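Local coordinates for protein alpha-L-rhamnosidase (Aspergillus terreus, PDB 6GSZ) that probably hydrolyses terminal non-reducing alpha-L-rhamnose residues from alpha-L-rhamnosides, at residues 2-7 with 27-32. Sequence-based numbering, arbitrary orientation. Where two conformers were deposited one is given.
Sequences LSISQV and WRFDGN. With CA (calcium ion), chain T.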
loop_
_atom_site.group_PDB
_atom_site.type_symbol
_atom_site.label_atom_id
_atom_site.label_comp_id
_atom_site.label_asym_id
_atom_site.label_seq_id
_atom_site.Cartn_x
_atom_site.Cartn_y
_atom_site.Cartn_z
ATOM N N LEU A 2 31.619 -1.353 7.936
ATOM C CA LEU A 2 30.399 -0.952 8.645
ATOM C C LEU A 2 30.117 0.550 8.574
ATOM O O LEU A 2 30.917 1.381 9.010
ATOM C CB LEU A 2 30.504 -1.347 10.112
ATOM C CG LEU A 2 29.247 -1.061 10.930
ATOM C CD1 LEU A 2 28.075 -1.887 10.435
ATOM C CD2 LEU A 2 29.517 -1.320 12.391
ATOM N N SER A 3 28.901 0.886 8.127
ATOM C CA SER A 3 28.447 2.268 8.099
ATOM C C SER A 3 26.940 2.342 8.343
ATOM O O SER A 3 26.221 1.326 8.242
ATOM C CB SER A 3 28.786 2.960 6.796
ATOM O OG SER A 3 28.068 2.403 5.709
ATOM N N ILE A 4 26.477 3.561 8.584
ATOM C CA ILE A 4 25.036 3.842 8.649
ATOM C C ILE A 4 24.568 4.318 7.267
ATOM O O ILE A 4 25.105 5.293 6.744
ATOM C CB ILE A 4 24.702 4.866 9.752
ATOM C CG1 ILE A 4 24.911 4.230 11.133
ATOM C CG2 ILE A 4 23.283 5.394 9.586
ATOM C CD1 ILE A 4 24.841 5.198 12.291
ATOM N N SER A 5 23.588 3.600 6.707
ATOM C CA SER A 5 23.105 3.854 5.359
ATOM C C SER A 5 21.894 4.784 5.327
ATOM O O SER A 5 21.638 5.343 4.276
ATOM C CB SER A 5 22.766 2.587 4.645
ATOM O OG SER A 5 21.840 1.822 5.378
ATOM N N GLN A 6 21.132 4.880 6.422
ATOM C CA GLN A 6 19.856 5.608 6.404
ATOM C C GLN A 6 19.596 6.008 7.843
ATOM O O GLN A 6 19.796 5.190 8.734
ATOM C CB GLN A 6 18.685 4.706 5.940
ATOM C CG GLN A 6 17.319 5.403 5.973
ATOM C CD GLN A 6 16.083 4.545 5.783
ATOM O OE1 GLN A 6 15.390 4.653 4.766
ATOM N NE2 GLN A 6 15.746 3.731 6.777
ATOM N N VAL A 7 19.206 7.253 8.050
ATOM C CA VAL A 7 18.700 7.758 9.307
ATOM C C VAL A 7 17.293 8.267 9.024
ATOM O O VAL A 7 17.119 9.106 8.100
ATOM C CB VAL A 7 19.579 8.872 9.905
ATOM C CG1 VAL A 7 18.948 9.413 11.160
ATOM C CG2 VAL A 7 20.970 8.340 10.219
ATOM N N TRP A 27 18.309 3.907 12.511
ATOM C CA TRP A 27 19.354 3.893 11.516
ATOM C C TRP A 27 19.540 2.480 11.008
ATOM O O TRP A 27 19.630 1.540 11.801
ATOM C CB TRP A 27 20.657 4.493 12.063
ATOM C CG TRP A 27 21.051 4.014 13.433
ATOM C CD1 TRP A 27 21.975 3.059 13.773
ATOM C CD2 TRP A 27 20.622 4.606 14.659
ATOM N NE1 TRP A 27 22.072 3.002 15.130
ATOM C CE2 TRP A 27 21.281 3.931 15.709
ATOM C CE3 TRP A 27 19.731 5.653 14.965
ATOM C CZ2 TRP A 27 21.064 4.264 17.031
ATOM C CZ3 TRP A 27 19.517 5.988 16.279
ATOM C CH2 TRP A 27 20.182 5.293 17.310
ATOM N N ARG A 28 19.725 2.351 9.713
ATOM C CA ARG A 28 20.047 1.093 9.085
ATOM C C ARG A 28 21.560 1.016 8.826
ATOM O O ARG A 28 22.196 2.017 8.554
ATOM C CB ARG A 28 19.184 1.059 7.829
ATOM C CG ARG A 28 19.092 -0.288 7.149
ATOM C CD ARG A 28 18.035 -0.132 6.074
ATOM N NE ARG A 28 16.711 -0.507 6.556
ATOM C CZ ARG A 28 15.568 -0.198 5.974
ATOM N NH1 ARG A 28 14.519 -0.978 6.187
ATOM N NH2 ARG A 28 15.474 0.877 5.208
ATOM N N PHE A 29 22.110 -0.195 8.900
ATOM C CA PHE A 29 23.515 -0.442 8.715
ATOM C C PHE A 29 23.796 -1.032 7.339
ATOM O O PHE A 29 22.944 -1.736 6.740
ATOM C CB PHE A 29 23.993 -1.437 9.768
ATOM C CG PHE A 29 23.856 -0.975 11.192
ATOM C CD1 PHE A 29 24.750 -0.066 11.747
ATOM C CD2 PHE A 29 22.805 -1.428 11.974
ATOM C CE1 PHE A 29 24.643 0.314 13.074
ATOM C CE2 PHE A 29 22.666 -0.992 13.279
ATOM C CZ PHE A 29 23.599 -0.149 13.838
ATOM N N ASP A 30 25.018 -0.786 6.867
ATOM C CA ASP A 30 25.568 -1.436 5.665
ATOM C C ASP A 30 26.955 -1.967 6.049
ATOM O O ASP A 30 27.687 -1.338 6.751
ATOM C CB ASP A 30 25.586 -0.462 4.481
ATOM C CG ASP A 30 25.960 -1.023 3.124
ATOM O OD1 ASP A 30 26.122 -2.267 2.962
ATOM O OD2 ASP A 30 26.072 -0.197 2.219
ATOM N N GLY A 31 27.322 -3.125 5.532
ATOM C CA GLY A 31 28.634 -3.652 5.803
ATOM C C GLY A 31 28.592 -5.144 6.048
ATOM O O GLY A 31 27.596 -5.680 6.361
ATOM N N ASN A 32 29.740 -5.791 5.914
ATOM C CA ASN A 32 29.823 -7.248 5.965
ATOM C C ASN A 32 30.480 -7.720 7.277
ATOM O O ASN A 32 30.828 -8.892 7.400
ATOM C CB ASN A 32 30.541 -7.805 4.722
ATOM C CG ASN A 32 31.993 -7.385 4.657
ATOM O OD1 ASN A 32 32.405 -6.521 5.420
ATOM N ND2 ASN A 32 32.776 -7.965 3.747
HETATM CA CA CA T . 25.699 -4.170 1.677
HETATM O O HOH W 1 29.653 0.257 4.554
HETATM O O HOH W 2 21.207 -0.727 4.650
HETATM O O HOH W 3 26.942 -5.279 3.216
HETATM O O HOH W 4 23.909 -3.922 2.413
HETATM O O HOH W 5 24.197 -6.216 1.171
#
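Trp27 meets Ile4 through its CB, 3.7 Å from Ile4 CG2, while Ile4 CD1 comes obliquely to the indole, 3.9 Å from Trp27 CD1. With Trp27 CG set between backbone N and carbonyl carbon (chi1 46°), the ring leads away from strand 3-7, and NE1 finds Gln38. Arg28 O accepts from Ser5 N (2.8 Å) and Arg28 N donates to Gln6 O (3.0 Å). This illustrates a beta bulge, with Ser5 and Gln6 opposite Arg28 and the extra residue on strand 3-7 absorbed while Trp27, Phe29, Ile4 and Val7 keep to one face. That apolar face packs on strand 78-86, chiefly at Val82, consistent with a two-stranded sheet against the larger sheet of an N-terminal immunoglobulin-like domain. Phe29 already pairs regularly with Ile4; Leu2 CD1 comes obliquely to its ring, 4.0 Å from Phe29 CD1, and a water links Phe29 O to Ser5 OG. Asp30 continues the register as a hydrogen-bonded pair with Ser3, through Asp30 N to Ser3 O (2.8 Å) and Ser3 N to Asp30 O (2.9 Å). On the other face, Asp30 OD1 binds calcium at 2.3 Å, alongside three waters. Gly31 CA then lies beside Leu2 CA.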